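Local coordinates for protein probable glutathione S-transferase GSTU1 (Oryza sativa, PDB 1OYJ) that conjugates reduced glutathione to a wide range of hydrophobic electrophiles, as a tau-class plant glutathione transferase linked to herbicide detoxification, at residues A[143-148]-A[191-196]; A[150-155]-A[198-203]. One frame throughout, in Å; residues are numbered along the deposited sequence.

Contact 1 of 2, residues A[143-148]-A[191-196]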
ATOM      1  N   THR A 143      -0.516  19.456   2.585  1.00 17.16           N
ATOM      2  CA  THR A 143       0.522  18.480   2.871  1.00 18.41           C
ATOM      3  C   THR A 143       1.203  17.979   1.572  1.00 18.19           C
ATOM      4  O   THR A 143       2.470  17.968   1.494  1.00 17.83           O
ATOM      5  CB  THR A 143      -0.074  17.245   3.641  1.00 19.80           C
ATOM      6  OG1 THR A 143      -0.572  17.693   4.884  1.00 18.75           O
ATOM      7  CG2 THR A 143       0.997  16.206   3.917  1.00 19.63           C
ATOM      8  N   LEU A 144       0.391  17.728   0.544  1.00 17.02           N
ATOM      9  CA  LEU A 144       0.910  17.361  -0.770  1.00 17.13           C
ATOM     10  C   LEU A 144       1.750  18.511  -1.328  1.00 17.16           C
ATOM     11  O   LEU A 144       2.907  18.350  -1.888  1.00 17.83           O
ATOM     12  CB  LEU A 144      -0.172  16.885  -1.736  1.00 15.07           C
ATOM     13  CG  LEU A 144      -0.701  15.522  -1.272  1.00 17.41           C
ATOM     14  CD1 LEU A 144      -2.068  15.277  -1.856  1.00 19.49           C
ATOM     15  CD2 LEU A 144       0.349  14.358  -1.557  1.00 19.52           C
ATOM     16  N   GLU A 145       1.190  19.703  -1.186  1.00 19.12           N
ATOM     17  CA  GLU A 145       1.900  20.865  -1.680  1.00 19.28           C
ATOM     18  C   GLU A 145       3.282  20.991  -1.066  1.00 20.91           C
ATOM     19  O   GLU A 145       4.299  21.338  -1.789  1.00 20.81           O
ATOM     20  CB  GLU A 145       1.069  22.167  -1.450  1.00 20.16           C
ATOM     21  CG  GLU A 145       1.460  23.382  -2.259  1.00 22.44           C
ATOM     22  CD  GLU A 145       0.941  24.755  -1.674  1.00 24.90           C
ATOM     23  OE1 GLU A 145       0.904  25.763  -2.443  1.00 21.06           O
ATOM     24  OE2 GLU A 145       0.634  24.846  -0.434  1.00 21.51           O
ATOM     25  N   ALA A 146       3.316  20.839   0.255  1.00 21.12           N
ATOM     26  CA  ALA A 146       4.561  20.905   1.015  1.00 22.56           C
ATOM     27  C   ALA A 146       5.590  19.917   0.490  1.00 22.39           C
ATOM     28  O   ALA A 146       6.757  20.258   0.345  1.00 19.31           O
ATOM     29  CB  ALA A 146       4.302  20.678   2.529  1.00 23.67           C
ATOM     30  N   GLU A 147       5.144  18.711   0.156  1.00 20.00           N
ATOM     31  CA  GLU A 147       6.076  17.737  -0.364  1.00 21.34           C
ATOM     32  C   GLU A 147       6.579  18.077  -1.775  1.00 20.83           C
ATOM     33  O   GLU A 147       7.773  17.842  -2.098  1.00 17.98           O
ATOM     34  CB  GLU A 147       5.407  16.349  -0.328  1.00 21.47           C
ATOM     35  CG  GLU A 147       6.168  15.267  -1.062  1.00 20.43           C
ATOM     36  CD  GLU A 147       7.583  15.041  -0.534  1.00 24.94           C
ATOM     37  OE1 GLU A 147       7.854  15.353   0.666  1.00 18.19           O
ATOM     38  OE2 GLU A 147       8.327  14.447  -1.325  1.00 22.01           O
ATOM     39  N   LEU A 148       5.708  18.598  -2.621  1.00 18.46           N
ATOM     40  CA  LEU A 148       6.103  19.056  -3.939  1.00 18.32           C
ATOM     41  C   LEU A 148       7.169  20.181  -3.900  1.00 18.79           C
ATOM     42  O   LEU A 148       8.077  20.242  -4.747  1.00 18.39           O
ATOM     43  CB  LEU A 148       4.894  19.569  -4.716  1.00 18.69           C
ATOM     44  CG  LEU A 148       5.092  20.026  -6.130  1.00 20.92           C
ATOM     45  CD1 LEU A 148       5.741  18.906  -7.021  1.00 24.82           C
ATOM     46  CD2 LEU A 148       3.903  20.637  -6.800  1.00 20.62           C
ATOM     47  N   ALA A 191      -3.735  25.912  -1.743  1.00 21.26           N
ATOM     48  CA  ALA A 191      -2.465  25.278  -2.155  1.00 19.64           C
ATOM     49  C   ALA A 191      -2.059  25.617  -3.609  1.00 19.92           C
ATOM     50  O   ALA A 191      -2.050  24.766  -4.509  1.00 18.10           O
ATOM     51  CB  ALA A 191      -2.590  23.804  -1.978  1.00 19.98           C
ATOM     52  N   PRO A 192      -1.736  26.886  -3.847  1.00 20.18           N
ATOM     53  CA  PRO A 192      -1.491  27.407  -5.198  1.00 19.46           C
ATOM     54  C   PRO A 192      -0.454  26.595  -6.002  1.00 17.42           C
ATOM     55  O   PRO A 192      -0.629  26.385  -7.183  1.00 17.97           O
ATOM     56  CB  PRO A 192      -0.970  28.904  -4.966  1.00 21.28           C
ATOM     57  CG  PRO A 192      -0.707  28.996  -3.487  1.00 22.12           C
ATOM     58  CD  PRO A 192      -1.441  27.865  -2.806  1.00 21.90           C
ATOM     59  N   ARG A 193       0.576  26.098  -5.371  1.00 14.47           N
ATOM     60  CA  ARG A 193       1.568  25.316  -6.091  1.00 15.62           C
ATOM     61  C   ARG A 193       1.040  23.941  -6.497  1.00 16.10           C
ATOM     62  O   ARG A 193       1.449  23.428  -7.545  1.00 15.78           O
ATOM     63  CB  ARG A 193       2.879  25.175  -5.330  1.00 15.36           C
ATOM     64  CG  ARG A 193       3.765  26.428  -5.408  1.00 20.64           C
ATOM     65  CD  ARG A 193       4.965  26.269  -4.588  1.00 22.53           C
ATOM     66  NE  ARG A 193       4.547  26.510  -3.220  1.00 25.99           N
ATOM     67  CZ  ARG A 193       4.572  25.660  -2.247  1.00 27.35           C
ATOM     68  NH1 ARG A 193       4.101  26.049  -1.098  1.00 29.48           N
ATOM     69  NH2 ARG A 193       5.030  24.450  -2.422  1.00 29.08           N
ATOM     70  N   LEU A 194       0.079  23.412  -5.741  1.00 17.12           N
ATOM     71  CA  LEU A 194      -0.513  22.157  -6.166  1.00 18.25           C
ATOM     72  C   LEU A 194      -1.450  22.394  -7.362  1.00 18.82           C
ATOM     73  O   LEU A 194      -1.477  21.628  -8.309  1.00 18.49           O
ATOM     74  CB  LEU A 194      -1.261  21.505  -5.028  1.00 17.72           C
ATOM     75  CG  LEU A 194      -1.729  20.088  -5.261  1.00 20.62           C
ATOM     76  CD1 LEU A 194      -0.473  19.126  -5.392  1.00 20.58           C
ATOM     77  CD2 LEU A 194      -2.646  19.591  -4.190  1.00 17.50           C
ATOM     78  N   ALA A 195      -2.141  23.513  -7.323  1.00 18.91           N
ATOM     79  CA  ALA A 195      -2.993  23.896  -8.423  1.00 20.31           C
ATOM     80  C   ALA A 195      -2.202  24.095  -9.744  1.00 19.21           C
ATOM     81  O   ALA A 195      -2.655  23.687 -10.785  1.00 18.45           O
ATOM     82  CB  ALA A 195      -3.783  25.184  -8.055  1.00 20.46           C
ATOM     83  N   ALA A 196      -1.004  24.683  -9.633  1.00 17.89           N
ATOM     84  CA  ALA A 196      -0.128  24.921 -10.756  1.00 17.56           C
ATOM     85  C   ALA A 196       0.360  23.582 -11.269  1.00 17.73           C
ATOM     86  O   ALA A 196       0.377  23.365 -12.478  1.00 16.11           O
ATOM     87  CB  ALA A 196       1.093  25.776 -10.306  1.00 16.89           C
TER
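E145 reaches from the last turns of helix 127-148 to the start of helix 192-201, where its OE1 accepts a hydrogen bond from R193 N (3.0 Å). The backbone NH comes to the anti side of that oxygen, slightly out of the carboxylate plane, in a fairly straight bond (157° at the hydrogen). A first-turn amide lacks a partner within its own helix, and the acidic group supplies one; its negative charge probably also suits the positive end of the helix dipole, and a bound magnesium ion lies about 4 Å from the E145 side chain. With CG anti to the backbone N and the chain extended beyond it, the glutamate is long enough to span the gap. The R193 guanidinium lies over this carboxylate, the two planes only 5° apart, with OE1 stacked on one face. Their salt bridge, OE1 to NH1 at 3.5 Å, is therefore one of charge alone. R193 NH2 hydrogen-bonds chiefly to G149 O, just past the helix, and only weakly to E145 O (3.3 Å). A191, at the N-cap, has no side-chain acceptor for the first-turn amides, but its small methyl fits against the carboxylate, CB 3.7 Å from E145 CD. Leucines suit the buried side: L144 CB meets L194 CD1 at 4.3 Å. The axes of segments 143-148 and 192-196 pass 8.7 Å apart at 75°, while L144 also packs on Y110 of helix 97-124, within the all-helical C-terminal domain.

Contact 2 of 2, residues A[150-155]-A[198-203]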
ATOM      1  N   ASP A 150       9.215  23.135  -4.496  1.00 21.36           N
ATOM      2  CA  ASP A 150       9.426  24.035  -5.593  1.00 22.24           C
ATOM      3  C   ASP A 150       9.639  23.240  -6.875  1.00 22.32           C
ATOM      4  O   ASP A 150       9.926  23.794  -7.876  1.00 22.51           O
ATOM      5  CB  ASP A 150      10.620  24.859  -5.185  1.00 23.81           C
ATOM      6  CG  ASP A 150      10.910  25.968  -6.099  0.70 25.80           C
ATOM      7  OD1 ASP A 150      12.077  26.284  -6.400  0.70 35.70           O
ATOM      8  OD2 ASP A 150       9.954  26.634  -6.551  0.70 28.53           O
ATOM      9  N   ARG A 151       9.421  21.921  -6.847  1.00 21.29           N
ATOM     10  CA  ARG A 151       9.641  21.087  -8.039  1.00 20.59           C
ATOM     11  C   ARG A 151       8.483  21.189  -9.062  1.00 20.30           C
ATOM     12  O   ARG A 151       7.388  21.646  -8.751  1.00 18.09           O
ATOM     13  CB  ARG A 151       9.781  19.621  -7.615  1.00 23.07           C
ATOM     14  CG  ARG A 151      10.848  19.460  -6.529  1.00 26.86           C
ATOM     15  CD  ARG A 151      11.037  18.028  -6.017  1.00 29.03           C
ATOM     16  NE  ARG A 151       9.828  17.330  -5.623  1.00 32.77           N
ATOM     17  CZ  ARG A 151       9.712  16.567  -4.519  1.00 34.04           C
ATOM     18  NH1 ARG A 151      10.732  16.417  -3.692  1.00 42.67           N
ATOM     19  NH2 ARG A 151       8.585  15.968  -4.223  1.00 32.29           N
ATOM     20  N   GLU A 152       8.805  20.855 -10.288  1.00 19.14           N
ATOM     21  CA  GLU A 152       7.876  20.860 -11.400  1.00 20.02           C
ATOM     22  C   GLU A 152       6.981  19.596 -11.217  1.00 19.97           C
ATOM     23  O   GLU A 152       5.745  19.691 -11.317  1.00 18.08           O
ATOM     24  CB  GLU A 152       8.650  20.736 -12.679  1.00 21.26           C
ATOM     25  CG  GLU A 152       7.777  21.028 -13.884  1.00 26.94           C
ATOM     26  CD  GLU A 152       8.452  20.874 -15.263  1.00 31.66           C
ATOM     27  OE1 GLU A 152       9.603  20.387 -15.379  1.00 34.87           O
ATOM     28  OE2 GLU A 152       7.779  21.223 -16.255  1.00 39.59           O
ATOM     29  N   PHE A 153       7.620  18.503 -10.829  1.00 20.31           N
ATOM     30  CA  PHE A 153       6.908  17.225 -10.573  1.00 21.70           C
ATOM     31  C   PHE A 153       7.296  16.593  -9.227  1.00 22.31           C
ATOM     32  O   PHE A 153       8.399  16.837  -8.732  1.00 20.82           O
ATOM     33  CB  PHE A 153       7.220  16.191 -11.674  1.00 22.32           C
ATOM     34  CG  PHE A 153       6.680  16.583 -13.063  1.00 24.79           C
ATOM     35  CD1 PHE A 153       5.298  16.456 -13.405  1.00 22.75           C
ATOM     36  CD2 PHE A 153       7.556  17.092 -14.003  1.00 24.62           C
ATOM     37  CE1 PHE A 153       4.890  16.849 -14.656  1.00 24.15           C
ATOM     38  CE2 PHE A 153       7.132  17.488 -15.217  1.00 24.36           C
ATOM     39  CZ  PHE A 153       5.831  17.355 -15.566  1.00 24.67           C
ATOM     40  N   PHE A 154       6.407  15.719  -8.698  1.00 20.33           N
ATOM     41  CA  PHE A 154       6.722  14.993  -7.491  1.00 22.91           C
ATOM     42  C   PHE A 154       7.919  14.164  -7.712  1.00 25.30           C
ATOM     43  O   PHE A 154       8.710  14.062  -6.822  1.00 27.52           O
ATOM     44  CB  PHE A 154       5.556  14.138  -6.932  1.00 19.27           C
ATOM     45  CG  PHE A 154       4.467  14.973  -6.320  1.00 19.38           C
ATOM     46  CD1 PHE A 154       4.474  15.295  -4.983  1.00 17.84           C
ATOM     47  CD2 PHE A 154       3.482  15.450  -7.096  1.00 15.36           C
ATOM     48  CE1 PHE A 154       3.568  16.123  -4.416  1.00 21.71           C
ATOM     49  CE2 PHE A 154       2.496  16.248  -6.564  1.00 19.82           C
ATOM     50  CZ  PHE A 154       2.544  16.604  -5.141  1.00 16.99           C
ATOM     51  N   GLY A 155       8.063  13.534  -8.850  1.00 29.25           N
ATOM     52  CA  GLY A 155       9.313  12.827  -9.116  1.00 36.77           C
ATOM     53  C   GLY A 155      10.573  13.711  -8.925  1.00 42.04           C
ATOM     54  O   GLY A 155      10.563  14.969  -9.184  1.00 43.63           O
ATOM     55  N   ALA A 198      -1.294  20.796 -10.986  1.00 16.36           N
ATOM     56  CA  ALA A 198      -2.446  20.165 -11.661  1.00 17.89           C
ATOM     57  C   ALA A 198      -2.603  20.757 -13.090  1.00 17.30           C
ATOM     58  O   ALA A 198      -2.805  20.046 -14.062  1.00 15.92           O
ATOM     59  CB  ALA A 198      -3.728  20.324 -10.832  1.00 17.71           C
ATOM     60  N   ARG A 199      -2.360  22.069 -13.251  1.00 17.39           N
ATOM     61  CA  ARG A 199      -2.509  22.688 -14.598  1.00 19.47           C
ATOM     62  C   ARG A 199      -1.410  22.161 -15.554  1.00 19.99           C
ATOM     63  O   ARG A 199      -1.658  21.838 -16.718  1.00 21.81           O
ATOM     64  CB  ARG A 199      -2.451  24.222 -14.528  1.00 19.49           C
ATOM     65  CG  ARG A 199      -3.672  24.858 -13.986  1.00 20.32           C
ATOM     66  CD  ARG A 199      -3.686  26.358 -14.067  1.00 22.33           C
ATOM     67  NE  ARG A 199      -2.517  27.021 -13.481  1.00 23.79           N
ATOM     68  CZ  ARG A 199      -2.441  27.424 -12.220  1.00 20.75           C
ATOM     69  NH1 ARG A 199      -3.418  27.186 -11.382  1.00 21.49           N
ATOM     70  NH2 ARG A 199      -1.391  28.069 -11.793  1.00 23.45           N
ATOM     71  N   ARG A 200      -0.186  22.051 -15.052  1.00 20.38           N
ATOM     72  CA  ARG A 200       0.968  21.527 -15.834  1.00 21.34           C
ATOM     73  C   ARG A 200       0.665  20.066 -16.296  1.00 21.75           C
ATOM     74  O   ARG A 200       0.709  19.730 -17.445  1.00 19.46           O
ATOM     75  CB  ARG A 200       2.180  21.537 -14.891  1.00 21.75           C
ATOM     76  CG  ARG A 200       3.550  20.920 -15.294  1.00 29.11           C
ATOM     77  CD  ARG A 200       4.732  21.354 -14.245  1.00 36.94           C
ATOM     78  NE  ARG A 200       4.463  22.650 -13.640  1.00 33.04           N
ATOM     79  CZ  ARG A 200       4.278  22.939 -12.348  1.00 30.70           C
ATOM     80  NH1 ARG A 200       4.492  22.097 -11.358  1.00 25.53           N
ATOM     81  NH2 ARG A 200       3.969  24.204 -12.036  1.00 33.73           N
ATOM     82  N   CYS A 201       0.292  19.225 -15.339  1.00 20.18           N
ATOM     83  CA  CYS A 201      -0.051  17.872 -15.667  1.00 20.78           C
ATOM     84  C   CYS A 201      -1.185  17.830 -16.726  1.00 21.02           C
ATOM     85  O   CYS A 201      -1.181  16.964 -17.609  1.00 20.70           O
ATOM     86  CB  CYS A 201      -0.403  17.073 -14.423  1.00 21.57           C
ATOM     87  SG  CYS A 201       1.046  16.776 -13.330  1.00 23.94           S
ATOM     88  N   GLY A 202      -2.101  18.773 -16.624  1.00 20.64           N
ATOM     89  CA  GLY A 202      -3.283  18.775 -17.446  1.00 23.54           C
ATOM     90  C   GLY A 202      -3.006  19.024 -18.923  1.00 24.10           C
ATOM     91  O   GLY A 202      -3.908  18.927 -19.748  1.00 26.88           O
ATOM     92  N   ARG A 203      -1.777  19.424 -19.243  1.00 23.03           N
ATOM     93  CA  ARG A 203      -1.375  19.681 -20.598  1.00 24.05           C
ATOM     94  C   ARG A 203      -0.680  18.490 -21.242  1.00 23.47           C
ATOM     95  O   ARG A 203      -0.368  18.426 -22.459  1.00 21.51           O
ATOM     96  CB  ARG A 203      -0.438  20.945 -20.606  1.00 25.07           C
ATOM     97  CG  ARG A 203      -1.140  22.319 -20.163  0.50 24.71           C
ATOM     98  CD  ARG A 203      -0.201  23.462 -19.548  0.50 25.22           C
ATOM     99  NE  ARG A 203      -0.916  24.674 -19.105  0.50 24.88           N
ATOM    100  CZ  ARG A 203      -0.644  25.376 -17.972  0.50 23.09           C
ATOM    101  NH1 ARG A 203       0.330  25.030 -17.181  0.50 20.38           N
ATOM    102  NH2 ARG A 203      -1.340  26.469 -17.649  0.50 24.39           N
TER
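R200 and E152 cross at a slant, the arginine's guanidinium presenting its edge to the loop backbone. NH1 donates to E152 O at 2.7 Å, and the bond is well directed: the oxygen lies close to the guanidinium plane, and the donor approaches in the carbonyl plane, on a lone pair. CG of R200 stands anti to the backbone N (chi1 173°), and a bend at chi3 turns the head toward that carbonyl. An arginine suits the place because its long stem carries NH1 across to E152 O. The E152 carboxylate is tilted 52° from the guanidinium and its OE2 stays 4.5 Å from R200 NE, well out of the guanidinium plane and too far for a salt bridge, so only a weak long-range attraction remains. Were R200 replaced by an alanine, E152 O would probably lose this donor and F153 the cover of the R200 stem at its CZ. Deeper in, C201 SG lies at the edge of the F153 ring, near its plane and 5.3 Å from its centroid, a sulfur-aromatic contact of two apolar groups fit for burial. The loop following helix 127-148 is thus joined to helix 192-201; F153 and C201 both touch L162, and D166 of helix 164-169 holds F154 N and G155 N.

How the contacts relate
Contacts 1 and 2 lie side by side in the helical C-terminal domain, their centres about 10 Å apart, and share helix 192-201. Along the chain the order is 143-148, 150-155, 191-196, 198-203, so the segments alternate: the end of helix 127-148 meets the start of helix 192-201, and the loop just after it meets the later turns. One helix thus runs past both the helix end and its continuation. F154 joins the two, its CE1 packing on L144 O and its CZ on L194 CD1, while L148 CD1 touches the backbone of F153. Together they join the end of helix 127-148 and the loop after it to helix 192-201.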